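Local coordinates for protein ParB-C (PDB 4RS7) that probably binds DNA through a histone-like fold and takes part in DNA segregation in an archaeal plasmid partition system, at residues K21-E24 / K25-E28; S45-W48 / Y49-D53; I59-E63 / K64-E68. All coordinates share one frame; numbering follows the deposited sequence.

Contact 1 (K21-E24 / K25-E28)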
ATOM      1  N   LYS A  21      19.169   0.892 -21.914  1.00 24.31           N
ATOM      2  CA  LYS A  21      18.680  -0.440 -21.538  1.00 22.27           C
ATOM      3  C   LYS A  21      17.159  -0.564 -21.634  1.00 29.93           C
ATOM      4  O   LYS A  21      16.627  -1.644 -21.895  1.00 25.62           O
ATOM      5  CB  LYS A  21      19.140  -0.811 -20.124  1.00 26.69           C
ATOM      6  CG  LYS A  21      20.648  -0.853 -19.952  1.00 25.05           C
ATOM      7  CD  LYS A  21      21.032  -0.993 -18.490  1.00 32.26           C
ATOM      8  CE  LYS A  21      22.536  -0.851 -18.298  1.00 28.33           C
ATOM      9  NZ  LYS A  21      22.895  -0.663 -16.862  1.00 30.47           N
ATOM     10  N   LEU A  22      16.461   0.541 -21.403  1.00 26.83           N
ATOM     11  CA  LEU A  22      15.013   0.559 -21.551  1.00 27.80           C
ATOM     12  C   LEU A  22      14.622   1.478 -22.694  1.00 25.39           C
ATOM     13  O   LEU A  22      15.105   2.606 -22.785  1.00 24.77           O
ATOM     14  CB  LEU A  22      14.335   1.014 -20.254  1.00 25.75           C
ATOM     15  CG  LEU A  22      14.216  -0.024 -19.138  1.00 32.55           C
ATOM     16  CD1 LEU A  22      13.616   0.591 -17.878  1.00 27.13           C
ATOM     17  CD2 LEU A  22      13.387  -1.212 -19.607  1.00 32.31           C
ATOM     18  N   THR A  23      13.750   0.995 -23.570  1.00 23.31           N
ATOM     19  CA  THR A  23      13.283   1.806 -24.685  1.00 28.30           C
ATOM     20  C   THR A  23      12.233   2.795 -24.199  1.00 33.11           C
ATOM     21  O   THR A  23      11.681   2.647 -23.102  1.00 28.70           O
ATOM     22  CB  THR A  23      12.676   0.940 -25.803  1.00 32.16           C
ATOM     23  OG1 THR A  23      11.358   0.523 -25.427  1.00 31.46           O
ATOM     24  CG2 THR A  23      13.546  -0.285 -26.066  1.00 30.18           C
ATOM     25  N   GLU A  24      11.956   3.801 -25.018  1.00 23.73           N
ATOM     26  CA  GLU A  24      10.959   4.802 -24.677  1.00 30.36           C
ATOM     27  C   GLU A  24       9.571   4.177 -24.562  1.00 32.12           C
ATOM     28  O   GLU A  24       8.798   4.534 -23.675  1.00 35.07           O
ATOM     29  CB  GLU A  24      10.966   5.940 -25.700  1.00 42.08           C
ATOM     30  CG  GLU A  24      10.060   7.109 -25.346  1.00 41.67           C
ATOM     31  CD  GLU A  24      10.280   8.308 -26.251  1.00 60.14           C
ATOM     32  OE1 GLU A  24      11.379   8.899 -26.196  1.00 57.11           O
ATOM     33  OE2 GLU A  24       9.355   8.657 -27.017  1.00 60.27           O
ATOM     34  N   LYS A  25       9.257   3.237 -25.451  1.00 27.41           N
ATOM     35  CA  LYS A  25       7.996   2.507 -25.355  1.00 31.38           C
ATOM     36  C   LYS A  25       7.948   1.723 -24.052  1.00 35.09           C
ATOM     37  O   LYS A  25       6.902   1.631 -23.411  1.00 31.64           O
ATOM     38  CB  LYS A  25       7.800   1.562 -26.542  1.00 38.71           C
ATOM     39  CG  LYS A  25       6.893   2.111 -27.633  1.00 45.47           C
ATOM     40  CD  LYS A  25       6.102   0.994 -28.301  1.00 46.22           C
ATOM     41  CE  LYS A  25       5.174   0.307 -27.306  1.00 52.87           C
ATOM     42  NZ  LYS A  25       4.394  -0.807 -27.920  1.00 51.33           N
ATOM     43  N   ASP A  26       9.086   1.150 -23.669  1.00 31.31           N
ATOM     44  CA  ASP A  26       9.209   0.492 -22.375  1.00 30.22           C
ATOM     45  C   ASP A  26       8.805   1.454 -21.263  1.00 22.76           C
ATOM     46  O   ASP A  26       8.013   1.108 -20.389  1.00 28.99           O
ATOM     47  CB  ASP A  26      10.648   0.020 -22.134  1.00 33.37           C
ATOM     48  CG  ASP A  26      10.997  -1.237 -22.911  1.00 38.07           C
ATOM     49  OD1 ASP A  26      10.073  -1.984 -23.292  1.00 35.55           O
ATOM     50  OD2 ASP A  26      12.206  -1.482 -23.127  1.00 37.98           O
ATOM     51  N   ALA A  27       9.363   2.662 -21.300  1.00 23.67           N
ATOM     52  CA  ALA A  27       9.085   3.671 -20.283  1.00 23.86           C
ATOM     53  C   ALA A  27       7.609   4.063 -20.270  1.00 29.22           C
ATOM     54  O   ALA A  27       7.058   4.399 -19.218  1.00 21.30           O
ATOM     55  CB  ALA A  27       9.964   4.900 -20.494  1.00 22.26           C
ATOM     56  N   GLU A  28       6.980   4.021 -21.442  1.00 26.19           N
ATOM     57  CA  GLU A  28       5.559   4.338 -21.574  1.00 27.92           C
ATOM     58  C   GLU A  28       4.701   3.328 -20.819  1.00 25.23           C
ATOM     59  O   GLU A  28       3.694   3.688 -20.208  1.00 25.04           O
ATOM     60  CB  GLU A  28       5.145   4.382 -23.050  1.00 28.83           C
ATOM     61  CG  GLU A  28       5.780   5.519 -23.835  1.00 40.52           C
ATOM     62  CD  GLU A  28       5.313   5.579 -25.280  1.00 40.41           C
ATOM     63  OE1 GLU A  28       4.624   4.640 -25.732  1.00 37.00           O
ATOM     64  OE2 GLU A  28       5.637   6.573 -25.962  1.00 57.11           O
TER

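Contact 2 (S45-W48 / Y49-D53)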
ATOM      1  N   SER A  45      -7.181   3.352   1.342  1.00 11.14           N
ATOM      2  CA  SER A  45      -7.592   4.529   2.098  1.00 10.16           C
ATOM      3  C   SER A  45      -9.112   4.646   2.107  1.00 13.65           C
ATOM      4  O   SER A  45      -9.708   4.992   3.125  1.00 14.76           O
ATOM      5  CB  SER A  45      -6.978   5.806   1.509  1.00 15.37           C
ATOM      6  OG  SER A  45      -5.572   5.823   1.668  1.00 15.03           O
ATOM      7  N   LEU A  46      -9.735   4.365   0.963  1.00 14.04           N
ATOM      8  CA  LEU A  46     -11.191   4.405   0.856  1.00 15.70           C
ATOM      9  C   LEU A  46     -11.881   3.417   1.806  1.00 14.45           C
ATOM     10  O   LEU A  46     -12.877   3.760   2.447  1.00 13.02           O
ATOM     11  CB  LEU A  46     -11.641   4.177  -0.594  1.00 12.77           C
ATOM     12  CG  LEU A  46     -11.470   5.359  -1.551  1.00 16.52           C
ATOM     13  CD1 LEU A  46     -11.533   4.907  -3.011  1.00 15.28           C
ATOM     14  CD2 LEU A  46     -12.516   6.438  -1.274  1.00 17.59           C
ATOM     15  N   LEU A  47     -11.362   2.195   1.889  1.00 12.66           N
ATOM     16  CA  LEU A  47     -11.910   1.212   2.818  1.00 16.43           C
ATOM     17  C   LEU A  47     -11.806   1.730   4.248  1.00 17.40           C
ATOM     18  O   LEU A  47     -12.760   1.642   5.014  1.00 16.11           O
ATOM     19  CB  LEU A  47     -11.201  -0.138   2.687  1.00 13.25           C
ATOM     20  CG  LEU A  47     -11.667  -1.233   3.658  1.00 13.74           C
ATOM     21  CD1 LEU A  47     -13.164  -1.457   3.539  1.00 17.51           C
ATOM     22  CD2 LEU A  47     -10.912  -2.532   3.422  1.00 15.86           C
ATOM     23  N   TRP A  48     -10.645   2.277   4.602  1.00 14.36           N
ATOM     24  CA  TRP A  48     -10.458   2.858   5.931  1.00 14.18           C
ATOM     25  C   TRP A  48     -11.539   3.891   6.247  1.00 16.78           C
ATOM     26  O   TRP A  48     -12.244   3.771   7.245  1.00 15.20           O
ATOM     27  CB  TRP A  48      -9.079   3.504   6.057  1.00 14.02           C
ATOM     28  CG  TRP A  48      -8.874   4.215   7.361  1.00 12.14           C
ATOM     29  CD1 TRP A  48      -8.889   5.566   7.571  1.00 15.39           C
ATOM     30  CD2 TRP A  48      -8.633   3.613   8.639  1.00 11.52           C
ATOM     31  NE1 TRP A  48      -8.665   5.841   8.903  1.00 15.98           N
ATOM     32  CE2 TRP A  48      -8.503   4.658   9.578  1.00 12.47           C
ATOM     33  CE3 TRP A  48      -8.508   2.291   9.078  1.00 15.05           C
ATOM     34  CZ2 TRP A  48      -8.254   4.422  10.930  1.00 15.90           C
ATOM     35  CZ3 TRP A  48      -8.263   2.057  10.430  1.00 13.55           C
ATOM     36  CH2 TRP A  48      -8.142   3.117  11.336  1.00 11.51           C
ATOM     37  N   TYR A  49     -11.669   4.896   5.389  1.00 13.83           N
ATOM     38  CA  TYR A  49     -12.619   5.987   5.623  1.00 13.86           C
ATOM     39  C   TYR A  49     -14.065   5.504   5.741  1.00 17.70           C
ATOM     40  O   TYR A  49     -14.884   6.136   6.409  1.00 19.93           O
ATOM     41  CB  TYR A  49     -12.520   7.039   4.512  1.00 14.93           C
ATOM     42  CG  TYR A  49     -11.270   7.895   4.564  1.00 14.83           C
ATOM     43  CD1 TYR A  49     -10.486   8.074   3.435  1.00 12.87           C
ATOM     44  CD2 TYR A  49     -10.883   8.529   5.737  1.00 20.70           C
ATOM     45  CE1 TYR A  49      -9.345   8.855   3.474  1.00 14.82           C
ATOM     46  CE2 TYR A  49      -9.745   9.316   5.784  1.00 18.59           C
ATOM     47  CZ  TYR A  49      -8.982   9.473   4.650  1.00 16.20           C
ATOM     48  OH  TYR A  49      -7.848  10.254   4.687  1.00 16.94           O
ATOM     49  N   ASN A  50     -14.378   4.392   5.089  1.00 18.19           N
ATOM     50  CA  ASN A  50     -15.745   3.874   5.078  1.00 14.11           C
ATOM     51  C   ASN A  50     -16.044   2.816   6.132  1.00 15.71           C
ATOM     52  O   ASN A  50     -17.160   2.303   6.197  1.00 17.06           O
ATOM     53  CB  ASN A  50     -16.097   3.325   3.693  1.00 15.18           C
ATOM     54  CG  ASN A  50     -16.353   4.420   2.688  1.00 18.95           C
ATOM     55  OD1 ASN A  50     -17.472   4.918   2.574  1.00 25.03           O
ATOM     56  ND2 ASN A  50     -15.313   4.814   1.958  1.00 18.58           N
ATOM     57  N   THR A  51     -15.054   2.475   6.947  1.00 12.25           N
ATOM     58  CA  THR A  51     -15.252   1.439   7.951  1.00 13.52           C
ATOM     59  C   THR A  51     -14.679   1.843   9.304  1.00 20.60           C
ATOM     60  O   THR A  51     -15.348   2.509  10.091  1.00 19.93           O
ATOM     61  CB  THR A  51     -14.668   0.071   7.509  1.00 18.28           C
ATOM     62  OG1 THR A  51     -13.274   0.206   7.210  1.00 15.00           O
ATOM     63  CG2 THR A  51     -15.403  -0.458   6.279  1.00 16.99           C
ATOM     64  N   VAL A  52     -13.440   1.447   9.569  1.00 19.09           N
ATOM     65  CA  VAL A  52     -12.843   1.689  10.878  1.00 20.18           C
ATOM     66  C   VAL A  52     -12.765   3.172  11.246  1.00 17.95           C
ATOM     67  O   VAL A  52     -12.905   3.525  12.417  1.00 19.79           O
ATOM     68  CB  VAL A  52     -11.455   1.041  11.006  1.00 16.28           C
ATOM     69  CG1 VAL A  52     -10.894   1.272  12.407  1.00 15.62           C
ATOM     70  CG2 VAL A  52     -11.544  -0.442  10.708  1.00 19.04           C
ATOM     71  N   ASP A  53     -12.552   4.044  10.264  1.00 16.00           N
ATOM     72  CA  ASP A  53     -12.476   5.471  10.573  1.00 19.08           C
ATOM     73  C   ASP A  53     -13.797   5.968  11.159  1.00 22.88           C
ATOM     74  O   ASP A  53     -13.809   6.840  12.024  1.00 21.07           O
ATOM     75  CB  ASP A  53     -12.104   6.302   9.346  1.00 15.89           C
ATOM     76  CG  ASP A  53     -11.712   7.728   9.709  1.00 23.94           C
ATOM     77  OD1 ASP A  53     -10.874   7.904  10.616  1.00 21.41           O
ATOM     78  OD2 ASP A  53     -12.239   8.674   9.088  1.00 22.41           O
TER
HETATM   79  O   HOH W   1      -8.344   8.471   9.692  1.00 20.57           O

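Contact 3 (I59-E63 / K64-E68)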
ATOM      1  N   ILE A  59     -16.446   7.165  18.652  1.00 31.98           N
ATOM      2  CA  ILE A  59     -15.983   7.070  20.032  1.00 34.01           C
ATOM      3  C   ILE A  59     -15.085   8.238  20.437  1.00 35.27           C
ATOM      4  O   ILE A  59     -14.540   8.257  21.539  1.00 48.15           O
ATOM      5  CB  ILE A  59     -15.296   5.726  20.328  1.00 26.06           C
ATOM      6  CG1 ILE A  59     -13.999   5.595  19.535  1.00 31.73           C
ATOM      7  CG2 ILE A  59     -16.231   4.577  20.003  1.00 30.00           C
ATOM      8  CD1 ILE A  59     -13.235   4.324  19.843  1.00 22.82           C
ATOM      9  N   GLY A  60     -14.927   9.204  19.539  1.00 30.26           N
ATOM     10  CA  GLY A  60     -14.329  10.479  19.889  1.00 32.87           C
ATOM     11  C   GLY A  60     -12.859  10.688  19.576  1.00 35.15           C
ATOM     12  O   GLY A  60     -12.299  11.720  19.939  1.00 34.87           O
ATOM     13  N   LEU A  61     -12.229   9.732  18.904  1.00 34.04           N
ATOM     14  CA  LEU A  61     -10.812   9.867  18.581  1.00 28.56           C
ATOM     15  C   LEU A  61     -10.552  11.048  17.658  1.00 31.08           C
ATOM     16  O   LEU A  61     -11.383  11.385  16.818  1.00 36.30           O
ATOM     17  CB  LEU A  61     -10.259   8.578  17.969  1.00 30.71           C
ATOM     18  CG  LEU A  61      -9.743   7.546  18.975  1.00 27.40           C
ATOM     19  CD1 LEU A  61     -10.857   7.061  19.883  1.00 29.22           C
ATOM     20  CD2 LEU A  61      -9.095   6.373  18.252  1.00 26.73           C
ATOM     21  N   SER A  62      -9.398  11.685  17.826  1.00 28.51           N
ATOM     22  CA  SER A  62      -9.028  12.805  16.977  1.00 32.61           C
ATOM     23  C   SER A  62      -8.501  12.299  15.640  1.00 33.40           C
ATOM     24  O   SER A  62      -8.160  11.125  15.499  1.00 28.14           O
ATOM     25  CB  SER A  62      -7.968  13.675  17.652  1.00 32.61           C
ATOM     26  OG  SER A  62      -6.674  13.120  17.496  1.00 29.40           O
ATOM     27  N   GLU A  63      -8.435  13.192  14.662  1.00 27.86           N
ATOM     28  CA  GLU A  63      -7.894  12.863  13.353  1.00 33.65           C
ATOM     29  C   GLU A  63      -6.484  12.283  13.450  1.00 30.27           C
ATOM     30  O   GLU A  63      -6.130  11.364  12.713  1.00 22.73           O
ATOM     31  CB  GLU A  63      -7.903  14.105  12.461  1.00 37.22           C
ATOM     32  CG  GLU A  63      -7.487  13.853  11.027  1.00 40.57           C
ATOM     33  CD  GLU A  63      -7.558  15.110  10.183  1.00 51.86           C
ATOM     34  OE1 GLU A  63      -7.808  16.191  10.758  1.00 50.54           O
ATOM     35  OE2 GLU A  63      -7.365  15.020   8.951  1.00 54.08           O
ATOM     36  N   LYS A  64      -5.679  12.819  14.359  1.00 23.17           N
ATOM     37  CA  LYS A  64      -4.311  12.342  14.526  1.00 30.24           C
ATOM     38  C   LYS A  64      -4.286  10.958  15.160  1.00 21.69           C
ATOM     39  O   LYS A  64      -3.504  10.100  14.762  1.00 21.52           O
ATOM     40  CB  LYS A  64      -3.488  13.327  15.361  1.00 25.68           C
ATOM     41  CG  LYS A  64      -2.057  12.873  15.623  1.00 31.27           C
ATOM     42  CD  LYS A  64      -1.340  12.516  14.328  1.00 38.58           C
ATOM     43  CE  LYS A  64       0.103  12.101  14.596  1.00 39.66           C
ATOM     44  NZ  LYS A  64       0.856  11.889  13.329  1.00 47.27           N
ATOM     45  N   GLU A  65      -5.149  10.754  16.147  1.00 21.39           N
ATOM     46  CA  GLU A  65      -5.249   9.473  16.836  1.00 23.05           C
ATOM     47  C   GLU A  65      -5.746   8.376  15.898  1.00 22.79           C
ATOM     48  O   GLU A  65      -5.275   7.244  15.947  1.00 16.93           O
ATOM     49  CB  GLU A  65      -6.170   9.590  18.052  1.00 26.50           C
ATOM     50  CG  GLU A  65      -5.598  10.472  19.158  1.00 28.89           C
ATOM     51  CD  GLU A  65      -6.647  10.927  20.155  1.00 37.20           C
ATOM     52  OE1 GLU A  65      -7.854  10.718  19.903  1.00 28.40           O
ATOM     53  OE2 GLU A  65      -6.259  11.502  21.195  1.00 39.60           O
ATOM     54  N   ARG A  66      -6.700   8.712  15.038  1.00 18.53           N
ATOM     55  CA  ARG A  66      -7.227   7.735  14.093  1.00 21.22           C
ATOM     56  C   ARG A  66      -6.189   7.373  13.044  1.00 18.30           C
ATOM     57  O   ARG A  66      -6.075   6.213  12.655  1.00 16.27           O
ATOM     58  CB  ARG A  66      -8.490   8.256  13.419  1.00 20.85           C
ATOM     59  CG  ARG A  66      -9.712   8.237  14.317  1.00 22.62           C
ATOM     60  CD  ARG A  66     -10.911   8.859  13.606  1.00 24.81           C
ATOM     61  NE  ARG A  66     -10.559  10.091  12.906  1.00 33.14           N
ATOM     62  CZ  ARG A  66     -10.897  11.305  13.327  1.00 37.32           C
ATOM     63  NH1 ARG A  66     -11.599  11.438  14.437  1.00 38.65           N
ATOM     64  NH2 ARG A  66     -10.546  12.380  12.639  1.00 46.74           N
ATOM     65  N   GLU A  67      -5.436   8.371  12.593  1.00 14.76           N
ATOM     66  CA  GLU A  67      -4.386   8.159  11.605  1.00 18.04           C
ATOM     67  C   GLU A  67      -3.297   7.241  12.149  1.00 16.39           C
ATOM     68  O   GLU A  67      -2.755   6.413  11.421  1.00 15.22           O
ATOM     69  CB  GLU A  67      -3.788   9.501  11.165  1.00 22.01           C
ATOM     70  CG  GLU A  67      -2.473   9.386  10.422  1.00 23.17           C
ATOM     71  CD  GLU A  67      -1.971  10.727   9.903  1.00 36.42           C
ATOM     72  OE1 GLU A  67      -2.790  11.518   9.388  1.00 31.37           O
ATOM     73  OE2 GLU A  67      -0.757  10.990  10.017  1.00 30.31           O
ATOM     74  N   GLU A  68      -2.977   7.393  13.430  1.00 18.86           N
ATOM     75  CA  GLU A  68      -1.990   6.537  14.075  1.00 17.96           C
ATOM     76  C   GLU A  68      -2.442   5.083  14.044  1.00 16.71           C
ATOM     77  O   GLU A  68      -1.643   4.174  13.824  1.00 13.44           O
ATOM     78  CB  GLU A  68      -1.755   6.988  15.519  1.00 25.91           C
ATOM     79  CG  GLU A  68      -1.037   8.321  15.622  1.00 25.60           C
ATOM     80  CD  GLU A  68      -0.936   8.841  17.043  1.00 37.35           C
ATOM     81  OE1 GLU A  68      -1.552   8.245  17.953  1.00 47.34           O
ATOM     82  OE2 GLU A  68      -0.232   9.854  17.248  1.00 46.22           O
TER

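Contact 1 (K21-E24 / K25-E28)
A capping box opens helix 24-50: Thr23 stands at the N-cap, Asp26 three residues on, and each side chain accepts from the other's backbone NH. Asp26 N donates to Thr23 OG1 at 2.9 Å with an N-H...O angle of 160°. In the return direction Thr23 N reaches Asp26 OD2 at 3.0 Å, on the anti side of the carboxylate and 32° out of its plane. The Thr23 hydroxyl sits between its own backbone N and carbonyl carbon (chi1 77°), which aims OG1 at the first turn and brings Thr23 CG2 to 3.4 Å from Asp26 OD2. The negative carboxylate beside the N-terminal turn would be expected to interact favourably with the helix dipole. Backbone bonds take over from there, Ala27 N to Thr23 O at 2.9 Å and Glu28 N to Glu24 O at 2.9 Å.

On the other flank of Asp26, Leu22 CD2 packs against OD2 at 3.7 Å, the two side chains crossing at about a right angle. Leu22 also rests on Leu16 and Val17 of helix 11-18 and on Ile59 of the second subunit, while Asp26 OD2 has a weak, long ion pair with Arg58 of that subunit. This reciprocal pairing of N-cap Thr and N3 Asp is the classical capping box, here set where a loop turns into the long central helix of a histone-like fold.

Contact 2 (S45-W48 / Y49-D53)
Trp48 lays its indole across the turn that follows it, overlapping Val52 with the six-membered ring and Asp53 with the five-membered one. CZ3 meets Val52 CG1 at 3.4 Å, obliquely. Asp53 CB stands over one face as a CH-pi contact, 3.8 Å from the centroid of the five-membered ring. CG of Trp48 is anti to the backbone N (chi1 175°), a torsion that swings the indole forward along the chain. Its NE1 and Asp53 OD1 are joined by a water that lies in the indole plane, 2.8 Å from NE1, accepting from the one and donating to the other. The indole edge also points at the face of Tyr49 in an offset edge-to-face pair, planes 62° apart.

Two carbonyls each take two donors from opposite faces of their planes. Leu46 O receives the backbone NH of Asn50 and also its side-chain amide. Asn50 ND2 lies 2.7 Å from Leu46 O, with an N-H...O angle of 174°; the oxygen is in the amide plane, which should hold that group's rotation, while ND2 is tilted from the carbonyl plane. Trp48 O is shared by Thr51 N and Asp53 N, the latter at 3.0 Å. Thr51 OG1 donates to Leu47 O at 2.7 Å from above the carbonyl plane.

Outside the segments, Asp53 bridges to Lys57 and Arg66, and Phe70 meets Trp48 edge-to-face. Tyr49 OH and Ser45 OG bind the backbone of Phe81 of the second subunit. Thr51 occupies the N-cap position of helix 52-58, but its hydroxyl turns back and makes no capping bond. The arrangement is a helix-to-helix junction, where the long helix of this histone-like fold gives way to a shorter one and side chains share its last carbonyls.

Contact 3 (I59-E63 / K64-E68)
Ser62 and Glu65 meet in a capping box at the start of helix 63-74. Ser62 OG accepts from Glu65 N at 3.1 Å, and more weakly from Lys64 N. Ser62 N donates back to Glu65 OE1 at 2.8 Å; the angle at hydrogen is a nearly straight 172°, yet the NH comes from above the carboxylate plane, 44° out of it. Glu65 is extended beyond CG, with CG anti to its carbonyl carbon (chi1 -68°), and this carries the carboxylate back past the N-cap until OE1 also lies 3.3 Å from Leu61 CA. The Leu61 and Glu65 side chains cross at about a right angle.

The next layer belongs to Arg66, whose backbone N bonds to Ser62 O at 2.9 Å and whose CG touches Leu61 CB at 3.7 Å. A bend at chi3 turns the guanidinium over the backbone of residues 62-63, although its closest approaches there are too short to be reliable. Further out, Leu56 of helix 52-58 lies against both Arg66 and Leu61. Leu61 also packs on Leu16 of the second subunit. Before the cap, Gly60 with its positive phi closes helix 52-58 in a Schellman motif. Along the new helix, Lys64 NZ and Glu67 OE2 make a long salt bridge of 3.8 Å.

Followed from the N terminus, the three contacts come in series, none enclosing or crossing another, and each is local in the chain. Contact 1 starts helix 24-50 after the loop from helix 11-18, contact 2 bridges the end of that helix and the start of helix 52-58, and contact 3 leads from the loop after 52-58 into helix 63-74. Contact 1 lies across the chain's centre from the others, its centre about 37 Å from that of contact 2. Contacts 2 and 3, with centres about 13 Å apart, touch through Asp53 and Arg66 and through Trp48 packing on the Arg66 backbone, tying both 24-50 and 52-58 to 63-74. In the dimer, contact 1 of one subunit meets the loop of contact 3 of the other.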